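Local coordinates for protein carbohydrate binding module (Escherichia coli, PDB 2XFE) that binds carbohydrate through a calcium ion, here holding a galactose disaccharide, and belongs to a family of xylan-binding modules, at residues T83-N88 / W99-G104. Sequence-based numbering, arbitrary orientation.
With CA (calcium ion), chain C; GAL (beta-D-galactopyranose), chain B; GAL (beta-D-galactopyranose), chain D.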
ATOM      1  N   THR A  83       4.873  -7.972   0.857  1.00  7.34           N
ATOM      2  CA  THR A  83       4.714  -9.058   1.826  1.00  8.18           C
ATOM      3  C   THR A  83       3.277  -9.571   1.924  1.00  8.81           C
ATOM      4  O   THR A  83       3.001 -10.479   2.690  1.00  8.18           O
ATOM      5  CB  THR A  83       5.233  -8.652   3.233  1.00  8.35           C
ATOM      6  OG1 THR A  83       4.366  -7.658   3.803  1.00  6.46           O
ATOM      7  CG2 THR A  83       6.650  -8.101   3.137  1.00  8.71           C
ATOM      8  N   GLY A  84       2.376  -9.011   1.117  1.00  7.92           N
ATOM      9  CA  GLY A  84       0.987  -9.406   1.168  1.00  8.59           C
ATOM     10  C   GLY A  84       0.425 -10.048  -0.080  1.00  7.95           C
ATOM     11  O   GLY A  84      -0.597 -10.680  -0.021  1.00  8.55           O
ATOM     12  N   VAL A  85       1.120  -9.969  -1.202  1.00  8.16           N
ATOM     13  CA  VAL A  85       0.626 -10.577  -2.412  1.00  7.98           C
ATOM     14  C   VAL A  85       0.560 -12.125  -2.307  1.00  8.72           C
ATOM     15  O   VAL A  85       1.494 -12.772  -1.839  1.00  8.66           O
ATOM     16  CB  VAL A  85       1.517 -10.166  -3.602  1.00  7.53           C
ATOM     17  CG1 VAL A  85       2.968 -10.614  -3.396  1.00  5.90           C
ATOM     18  CG2 VAL A  85       0.941 -10.693  -4.940  1.00 10.61           C
ATOM     19  N   TRP A  86      -0.530 -12.709  -2.762  1.00  8.32           N
ATOM     20  CA  TRP A  86      -0.612 -14.153  -2.987  1.00  9.07           C
ATOM     21  C   TRP A  86       0.082 -14.518  -4.300  1.00  9.70           C
ATOM     22  O   TRP A  86      -0.331 -14.113  -5.382  1.00 11.34           O
ATOM     23  CB  TRP A  86      -2.076 -14.591  -3.052  1.00 10.35           C
ATOM     24  CG  TRP A  86      -2.231 -16.051  -3.130  1.00 11.78           C
ATOM     25  CD1 TRP A  86      -2.493 -16.811  -4.245  1.00 14.91           C
ATOM     26  CD2 TRP A  86      -2.113 -16.960  -2.052  1.00 13.66           C
ATOM     27  NE1 TRP A  86      -2.582 -18.148  -3.891  1.00 15.51           N
ATOM     28  CE2 TRP A  86      -2.324 -18.255  -2.556  1.00 14.08           C
ATOM     29  CE3 TRP A  86      -1.900 -16.804  -0.700  1.00 16.73           C
ATOM     30  CZ2 TRP A  86      -2.311 -19.361  -1.762  1.00 16.14           C
ATOM     31  CZ3 TRP A  86      -1.869 -17.943   0.097  1.00 19.34           C
ATOM     32  CH2 TRP A  86      -2.033 -19.192  -0.452  1.00 17.81           C
ATOM     33  N   ALA A  87       1.145 -15.265  -4.215  1.00 10.78           N
ATOM     34  CA  ALA A  87       1.924 -15.618  -5.386  1.00 10.55           C
ATOM     35  C   ALA A  87       2.711 -16.883  -4.990  1.00 10.93           C
ATOM     36  O   ALA A  87       3.021 -17.131  -3.804  1.00 10.93           O
ATOM     37  CB  ALA A  87       2.861 -14.513  -5.726  1.00 11.65           C
ATOM     38  N   ASN A  88       2.965 -17.723  -5.971  1.00 11.12           N
ATOM     39  CA  ASN A  88       3.737 -18.937  -5.683  1.00 12.49           C
ATOM     40  C   ASN A  88       3.080 -19.700  -4.556  1.00 12.56           C
ATOM     41  O   ASN A  88       3.760 -20.291  -3.719  1.00 12.37           O
ATOM     42  CB  ASN A  88       5.206 -18.557  -5.363  1.00 11.42           C
ATOM     43  CG  ASN A  88       5.888 -17.896  -6.555  1.00 12.13           C
ATOM     44  OD1 ASN A  88       6.283 -16.726  -6.468  1.00 16.06           O
ATOM     45  ND2 ASN A  88       5.871 -18.551  -7.683  1.00  9.17           N
ATOM     46  N   TRP A  99      -1.039  -5.994  -5.761  1.00  5.59           N
ATOM     47  CA  TRP A  99      -1.998  -6.652  -4.861  1.00  5.57           C
ATOM     48  C   TRP A  99      -1.442  -6.957  -3.485  1.00  8.00           C
ATOM     49  O   TRP A  99      -0.286  -7.399  -3.338  1.00  6.86           O
ATOM     50  CB  TRP A  99      -2.575  -7.898  -5.535  1.00  6.09           C
ATOM     51  CG  TRP A  99      -3.536  -7.547  -6.629  1.00  6.30           C
ATOM     52  CD1 TRP A  99      -3.219  -7.353  -7.922  1.00  8.19           C
ATOM     53  CD2 TRP A  99      -4.942  -7.227  -6.510  1.00  6.05           C
ATOM     54  NE1 TRP A  99      -4.314  -6.953  -8.627  1.00  7.13           N
ATOM     55  CE2 TRP A  99      -5.397  -6.910  -7.793  1.00  6.20           C
ATOM     56  CE3 TRP A  99      -5.861  -7.258  -5.471  1.00  5.80           C
ATOM     57  CZ2 TRP A  99      -6.714  -6.544  -8.034  1.00  7.98           C
ATOM     58  CZ3 TRP A  99      -7.151  -6.896  -5.722  1.00  6.41           C
ATOM     59  CH2 TRP A  99      -7.581  -6.590  -6.967  1.00  8.29           C
ATOM     60  N   LEU A 100      -2.258  -6.695  -2.461  1.00  4.55           N
ATOM     61  CA  LEU A 100      -2.044  -7.223  -1.146  1.00  5.57           C
ATOM     62  C   LEU A 100      -3.282  -8.073  -0.835  1.00  5.16           C
ATOM     63  O   LEU A 100      -4.329  -7.541  -0.494  1.00  5.94           O
ATOM     64  CB  LEU A 100      -1.906  -6.115  -0.119  1.00  4.44           C
ATOM     65  CG  LEU A 100      -0.668  -5.244  -0.328  1.00  8.93           C
ATOM     66  CD1 LEU A 100      -0.648  -3.960   0.465  1.00 10.56           C
ATOM     67  CD2 LEU A 100       0.537  -6.023   0.146  1.00 11.27           C
ATOM     68  N   HIS A 101      -3.129  -9.384  -0.994  1.00  6.17           N
ATOM     69  CA  HIS A 101      -4.206 -10.395  -0.714  1.00  6.36           C
ATOM     70  C   HIS A 101      -4.223 -10.778   0.756  1.00  7.30           C
ATOM     71  O   HIS A 101      -5.285 -10.948   1.349  1.00  7.70           O
ATOM     72  CB  HIS A 101      -4.045 -11.671  -1.550  1.00  7.16           C
ATOM     73  CG  HIS A 101      -3.962 -11.435  -3.015  1.00  5.75           C
ATOM     74  ND1 HIS A 101      -5.071 -11.232  -3.807  1.00 11.55           N
ATOM     75  CD2 HIS A 101      -2.887 -11.337  -3.831  1.00  3.03           C
ATOM     76  CE1 HIS A 101      -4.692 -11.020  -5.049  1.00  5.93           C
ATOM     77  NE2 HIS A 101      -3.366 -11.111  -5.091  1.00 11.55           N
ATOM     78  N   CYS A 102      -3.058 -10.931   1.356  1.00  7.07           N
ATOM     79  CA  CYS A 102      -2.915 -11.153   2.788  1.00  8.24           C
ATOM     80  C   CYS A 102      -2.427  -9.886   3.492  1.00  7.78           C
ATOM     81  O   CYS A 102      -1.954  -8.933   2.835  1.00  8.34           O
ATOM     82  CB  CYS A 102      -1.849 -12.236   2.978  1.00  7.64           C
ATOM     83  SG  CYS A 102      -2.072 -13.731   1.899  1.00 11.73           S
ATOM     84  N   ASN A 103      -2.505  -9.862   4.827  1.00  8.02           N
ATOM     85  CA  ASN A 103      -1.906  -8.742   5.558  1.00  7.74           C
ATOM     86  C   ASN A 103      -0.431  -8.630   5.221  1.00  8.63           C
ATOM     87  O   ASN A 103       0.249  -9.640   5.083  1.00  7.69           O
ATOM     88  CB  ASN A 103      -2.052  -8.903   7.073  1.00  9.04           C
ATOM     89  CG  ASN A 103      -3.478  -8.646   7.559  1.00  8.88           C
ATOM     90  OD1 ASN A 103      -4.208  -7.805   7.002  1.00  7.77           O
ATOM     91  ND2 ASN A 103      -3.864  -9.392   8.612  1.00 12.08           N
ATOM     92  N   GLY A 104       0.057  -7.411   5.090  1.00  6.58           N
ATOM     93  CA  GLY A 104       1.386  -7.212   4.584  1.00  7.97           C
ATOM     94  C   GLY A 104       1.487  -5.806   4.023  1.00  7.32           C
ATOM     95  O   GLY A 104       0.552  -4.965   4.165  1.00  9.71           O
TER
HETATM   96 CA    CA C1113      -7.582 -11.426   1.253  1.00  6.48          CA
HETATM   97  C1  GAL B   1      -7.678 -17.598  -4.656  1.00 13.98           C
HETATM   98  C2  GAL B   1      -7.379 -16.151  -4.395  1.00 10.21           C
HETATM   99  C3  GAL B   1      -5.996 -15.981  -3.771  1.00  8.51           C
HETATM  100  C4  GAL B   1      -5.876 -16.730  -2.473  1.00 10.73           C
HETATM  101  C5  GAL B   1      -6.390 -18.149  -2.754  1.00 11.51           C
HETATM  102  C6  GAL B   1      -6.324 -19.053  -1.551  1.00 19.48           C
HETATM  103  O1  GAL B   1      -8.967 -17.645  -5.314  1.00 19.30           O
HETATM  104  O2  GAL B   1      -7.383 -15.533  -5.623  1.00 11.68           O
HETATM  105  O3  GAL B   1      -5.771 -14.642  -3.538  1.00  8.19           O
HETATM  106  O4  GAL B   1      -6.719 -16.035  -1.527  1.00 10.94           O
HETATM  107  O5  GAL B   1      -7.685 -18.178  -3.368  1.00 14.17           O
HETATM  108  O6  GAL B   1      -6.946 -20.270  -1.949  1.00 26.53           O
HETATM  109  C1  GAL D   2      -6.153 -15.824  -0.240  1.00  8.78           C
HETATM  110  C2  GAL D   2      -6.647 -14.553   0.505  1.00  6.23           C
HETATM  111  C3  GAL D   2      -6.112 -14.273   1.897  1.00  6.70           C
HETATM  112  C4  GAL D   2      -5.925 -15.569   2.715  1.00 11.15           C
HETATM  113  C5  GAL D   2      -5.305 -16.686   1.829  1.00 12.00           C
HETATM  114  C6  GAL D   2      -5.250 -18.012   2.620  1.00 15.26           C
HETATM  115  O2  GAL D   2      -6.829 -13.357  -0.241  1.00  6.33           O
HETATM  116  O3  GAL D   2      -6.985 -13.335   2.529  1.00  8.13           O
HETATM  117  O4  GAL D   2      -7.146 -16.067   3.259  1.00 11.07           O
HETATM  118  O5  GAL D   2      -5.864 -16.956   0.549  1.00  9.74           O
HETATM  119  O6  GAL D   2      -4.254 -18.797   2.074  1.00 18.89           O
HETATM  120  O   HOH W   1      -9.654 -12.457   1.015  1.00 11.10           O
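Trp-86 meets His-101 next to a bound galactose disaccharide, its backbone N at the imidazole edge and its CB 3.4 Å from CD2 of His-101. The indole turns one face to the sugar: C4 of the chain B galactose sits 3.6 Å above the ring plane, nearer the ring's edge than its centre, a CH-pi contact of the kind familiar from the aromatic platforms of carbohydrate-binding modules. With CG anti to the backbone N (chi1 -174°), the ring extends away from 99-104 and against the sugar. His-101 instead offers its carbonyl O, 2.4 Å from the calcium ion, which also takes O2 and O3 of the chain D galactose. This is the calcium-dependent recognition of a beta-sheet carbohydrate-binding module, the metal site being completed by a water, Asp-56, Asp-61 and Arg-60 O. Replacing the indole of Trp-86 by the methyl of an alanine is likely to leave the chain B galactose without its stacking surface and Cys-102 SG without its ring-edge neighbour. One shell back, Gly-84 O receives a nearly straight bond from Cys-102 N (2.8 Å) and a weak one from His-101 N, fixing the turn that presents the calcium-binding carbonyl. Cys-102 SG, disulfide-bonded to Cys-91, lies at the indole edge, 4.0 Å from CE3 of Trp-86. Farther out, Leu-100 CD2 packs 3.6 Å from Gly-84 CA.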